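Local coordinates for protein nucleoside hydrolase, putative (Trypanosoma brucei, PDB 3FZ0) that belongs to the nucleoside hydrolase family and binds a calcium ion in an alpha/beta fold built round a mixed beta-sheet, at residues Pro148-Phe151 / Ser152-Gly155; Ala286-Val289 / Ala290-Glu294. The protein carries 2 engineered substitutions. All blocks are in the same frame, centred on the assembly; numbering follows the deposited sequence.

Interaction 1 (148-155) comes first along the chain, in the connection from helix 138-146 to strand 162-165; interaction 2 (286-294) follows much later, on the last turns of helix 282-291 and the residues leading to strand 296-306. Their centres lie 19 Å apart and their nearest atoms about 9 Å, so they do not touch. Both pack on the central mixed sheet, interaction 1 through strand 127-133 and interaction 2 through strand 6-13, two adjacent parallel strands. Helix 282-291 carries D283, a ligand of the calcium ion, and the side chain of A286 lies about 9 Å from the ion.

Interaction 1: Pro148-Phe151 / Ser152-Gly155; sequences PDLF and SKLG
This is a local contact within a 3-10 turn, in which each residue from S152 to L154 bonds back to the one three places earlier, in the connection between helix 138-146 and strand 162-165. The spacing is set by the backbone: S152 N donates to D149 O, K153 N to L150 O at 3.1 Å, and L154 N to F151 O in a weak bond of 3.3 Å. Both S152 N and K153 N stand above the plane of the carbonyl they address, 48° out of it, as fits the tight winding of a 3-10 turn. D149 O takes a second donor, S152 OG at 3.1 Å, which arrives almost in line with the C=O bond (179°). The hydroxyl gets there because chi1 of 74° sets OG between its own backbone N and carbonyl carbon, folding it back over the turn.

On the buried side, F151 and L154 lie side by side and point the same way, with L154 CD1 3.9 Å from F151 CD2 and oblique to the ring. L118 of helix 110-120 and L131 of strand 127-133 touch both side chains, and L115 touches F151. K153 passes its CB 3.3 Å from L150 O, then leads away, and its NZ donates to the carbonyls of L118, E119 and A121. A water donates to F151 O at 2.6 Å and to L154 O, bridging the point where the backbone leaves the 3-10 conformation. Chemically, the turn is held by polar bonds along its backbone, the doubly engaged D149 carbonyl among them, while its apolar pair joins it to the helix and sheet beneath.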
loop_
_atom_site.group_PDB
_atom_site.type_symbol
_atom_site.label_atom_id
_atom_site.label_comp_id
_atom_site.label_asym_id
_atom_site.label_seq_id
_atom_site.Cartn_x
_atom_site.Cartn_y
_atom_site.Cartn_z
ATOM N N PRO B 148 -15.890 23.434 2.779
ATOM C CA PRO B 148 -14.481 23.851 2.757
ATOM C C PRO B 148 -14.260 25.378 2.774
ATOM O O PRO B 148 -13.298 25.843 3.388
ATOM C CB PRO B 148 -13.935 23.213 1.457
ATOM C CG PRO B 148 -15.176 22.982 0.589
ATOM C CD PRO B 148 -16.271 22.664 1.578
ATOM N N ASP B 149 -15.136 26.125 2.102
ATOM C CA ASP B 149 -15.037 27.593 1.986
ATOM C C ASP B 149 -14.947 28.368 3.298
ATOM O O ASP B 149 -14.219 29.359 3.384
ATOM C CB ASP B 149 -16.209 28.171 1.170
ATOM C CG ASP B 149 -16.064 27.935 -0.338
ATOM O OD1 ASP B 149 -14.987 27.515 -0.803
ATOM O OD2 ASP B 149 -17.045 28.183 -1.069
ATOM N N LEU B 150 -15.702 27.934 4.307
ATOM C CA LEU B 150 -15.752 28.635 5.577
ATOM C C LEU B 150 -14.407 28.683 6.286
ATOM O O LEU B 150 -14.188 29.548 7.129
ATOM C CB LEU B 150 -16.817 28.026 6.498
ATOM C CG LEU B 150 -18.258 28.339 6.118
ATOM C CD1 LEU B 150 -19.197 27.411 6.858
ATOM C CD2 LEU B 150 -18.595 29.833 6.355
ATOM N N PHE B 151 -13.511 27.767 5.946
ATOM C CA PHE B 151 -12.219 27.668 6.637
ATOM C C PHE B 151 -11.246 28.793 6.328
ATOM O O PHE B 151 -10.251 28.965 7.023
ATOM C CB PHE B 151 -11.602 26.299 6.441
ATOM C CG PHE B 151 -12.235 25.257 7.301
ATOM C CD1 PHE B 151 -13.454 24.658 6.931
ATOM C CD2 PHE B 151 -11.654 24.897 8.520
ATOM C CE1 PHE B 151 -14.054 23.700 7.771
ATOM C CE2 PHE B 151 -12.253 23.962 9.334
ATOM C CZ PHE B 151 -13.436 23.358 8.962
ATOM N N SER B 152 -11.571 29.591 5.319
ATOM C CA SER B 152 -10.760 30.746 4.986
ATOM C C SER B 152 -11.001 31.866 6.009
ATOM O O SER B 152 -10.264 32.846 6.027
ATOM C CB SER B 152 -11.087 31.226 3.567
ATOM O OG SER B 152 -12.339 31.867 3.583
ATOM N N LYS B 153 -12.038 31.724 6.838
ATOM C CA LYS B 153 -12.314 32.705 7.887
ATOM C C LYS B 153 -11.307 32.632 9.034
ATOM O O LYS B 153 -11.248 33.533 9.860
ATOM C CB LYS B 153 -13.747 32.581 8.426
ATOM C CG LYS B 153 -14.858 33.003 7.445
ATOM C CD LYS B 153 -15.868 33.722 8.271
ATOM C CE LYS B 153 -17.237 33.758 7.676
ATOM N NZ LYS B 153 -18.200 34.084 8.801
ATOM N N LEU B 154 -10.539 31.551 9.091
ATOM C CA LEU B 154 -9.499 31.356 10.122
ATOM C C LEU B 154 -8.192 32.023 9.713
ATOM O O LEU B 154 -7.775 31.949 8.541
ATOM C CB LEU B 154 -9.242 29.874 10.365
ATOM C CG LEU B 154 -10.389 29.046 10.936
ATOM C CD1 LEU B 154 -10.102 27.591 10.823
ATOM C CD2 LEU B 154 -10.679 29.374 12.378
ATOM N N GLY B 155 -7.575 32.700 10.666
ATOM C CA GLY B 155 -6.261 33.265 10.513
ATOM C C GLY B 155 -6.259 34.592 9.826
ATOM O O GLY B 155 -7.301 35.205 9.621
HETATM O O HOH W 1 -7.830 29.884 6.747
#

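Interaction 2: Ala286-Val289 / Ala290-Glu294; sequences AVLV and AIRPE
The backbone runs as alpha-helix through I291, with A290 N, I291 N and R292 N donating to the carbonyls of A286, V287 and L288, and R292 is the first residue to leave helical backbone angles. The bond from R292 N to L288 O is the shortest of the three, at 2.8 Å. That from A290 N to A286 O measures 3.0 Å.

Among the side chains, V287 and I291 are one turn apart and lie alongside each other, V287 CG1 meeting I291 CD1 at 3.7 Å. A chi1 of 63° places I291 CG1 between its own N and carbonyl carbon, 3.3 Å from V287 O, the same oxygen that accepts from I291 N. This pair faces helix 17-27, V287 on A22 and A26 and I291 on L25, with I291 also reaching R7 and L9 of strand 6-13. L288 and R292 slant across one another: L288 CD1 lies 4.2 Å from R292 CG and just as far from CD, a loose contact with the aliphatic part of the arginine. L288 itself packs on F348 and A351 of helix 345-356.

Past the helix end, the R292 chain bends at chi3 (89°) and its guanidinium carries E294 OE2 over one face, 3.2 Å from NH2. With the oxygen well out of the guanidinium plane, this salt bridge is one of charge alone. The chemistry thus changes along the segment: apolar branches seat the helix between its neighbours, and where it ends an ion pair without a directed N-H spans P293.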
loop_
_atom_site.group_PDB
_atom_site.type_symbol
_atom_site.label_atom_id
_atom_site.label_comp_id
_atom_site.label_asym_id
_atom_site.label_seq_id
_atom_site.Cartn_x
_atom_site.Cartn_y
_atom_site.Cartn_z
ATOM N N ALA B 286 1.845 23.018 21.258
ATOM C CA ALA B 286 1.059 23.419 20.103
ATOM C C ALA B 286 0.219 24.667 20.427
ATOM O O ALA B 286 0.219 25.635 19.653
ATOM C CB ALA B 286 0.165 22.251 19.635
ATOM N N VAL B 287 -0.509 24.648 21.551
ATOM C CA VAL B 287 -1.241 25.852 21.996
ATOM C C VAL B 287 -0.310 27.076 22.109
ATOM O O VAL B 287 -0.677 28.165 21.665
ATOM C CB VAL B 287 -2.071 25.637 23.321
ATOM C CG1 VAL B 287 -2.648 26.934 23.821
ATOM C CG2 VAL B 287 -3.210 24.625 23.064
ATOM N N LEU B 288 0.892 26.897 22.649
ATOM C CA LEU B 288 1.842 27.999 22.709
ATOM C C LEU B 288 2.199 28.552 21.318
ATOM O O LEU B 288 2.273 29.784 21.113
ATOM C CB LEU B 288 3.106 27.573 23.446
ATOM C CG LEU B 288 4.157 28.665 23.606
ATOM C CD1 LEU B 288 3.729 29.585 24.699
ATOM C CD2 LEU B 288 5.470 28.005 23.938
ATOM N N VAL B 289 2.413 27.652 20.360
ATOM C CA VAL B 289 2.751 28.069 19.007
ATOM C C VAL B 289 1.622 28.913 18.420
ATOM O O VAL B 289 1.884 29.909 17.766
ATOM C CB VAL B 289 3.132 26.874 18.114
ATOM C CG1 VAL B 289 3.136 27.248 16.631
ATOM C CG2 VAL B 289 4.503 26.350 18.520
ATOM N N ALA B 290 0.377 28.505 18.664
ATOM C CA ALA B 290 -0.795 29.193 18.123
ATOM C C ALA B 290 -0.932 30.591 18.645
ATOM O O ALA B 290 -1.268 31.499 17.913
ATOM C CB ALA B 290 -2.057 28.434 18.457
ATOM N N ILE B 291 -0.713 30.771 19.929
ATOM C CA ILE B 291 -1.002 32.073 20.514
ATOM C C ILE B 291 0.216 32.985 20.703
ATOM O O ILE B 291 0.052 34.196 20.765
ATOM C CB ILE B 291 -1.923 31.977 21.747
ATOM C CG1 ILE B 291 -1.293 31.211 22.884
ATOM C CG2 ILE B 291 -3.183 31.235 21.365
ATOM C CD1 ILE B 291 -2.367 30.645 23.876
ATOM N N ARG B 292 1.418 32.405 20.766
ATOM C CA ARG B 292 2.630 33.196 20.820
ATOM C C ARG B 292 3.552 32.798 19.694
ATOM O O ARG B 292 4.488 32.037 19.915
ATOM C CB ARG B 292 3.340 33.043 22.167
ATOM C CG ARG B 292 2.473 33.320 23.381
ATOM C CD ARG B 292 3.310 33.739 24.558
ATOM N NE ARG B 292 3.505 35.179 24.577
ATOM C CZ ARG B 292 4.597 35.795 25.029
ATOM N NH1 ARG B 292 5.620 35.103 25.505
ATOM N NH2 ARG B 292 4.666 37.130 25.011
ATOM N N PRO B 293 3.297 33.326 18.477
ATOM C CA PRO B 293 4.047 32.902 17.282
ATOM C C PRO B 293 5.553 33.173 17.398
ATOM O O PRO B 293 6.338 32.549 16.701
ATOM C CB PRO B 293 3.441 33.759 16.156
ATOM C CG PRO B 293 2.871 34.990 16.881
ATOM C CD PRO B 293 2.320 34.388 18.161
ATOM N N GLU B 294 5.932 34.088 18.281
ATOM C CA GLU B 294 7.325 34.448 18.524
ATOM C C GLU B 294 8.077 33.337 19.267
ATOM O O GLU B 294 9.302 33.359 19.340
ATOM C CB GLU B 294 7.435 35.794 19.277
ATOM C CG GLU B 294 6.841 35.793 20.725
ATOM C CD GLU B 294 5.319 36.163 20.815
ATOM O OE1 GLU B 294 4.560 35.951 19.836
ATOM O OE2 GLU B 294 4.883 36.670 21.889
#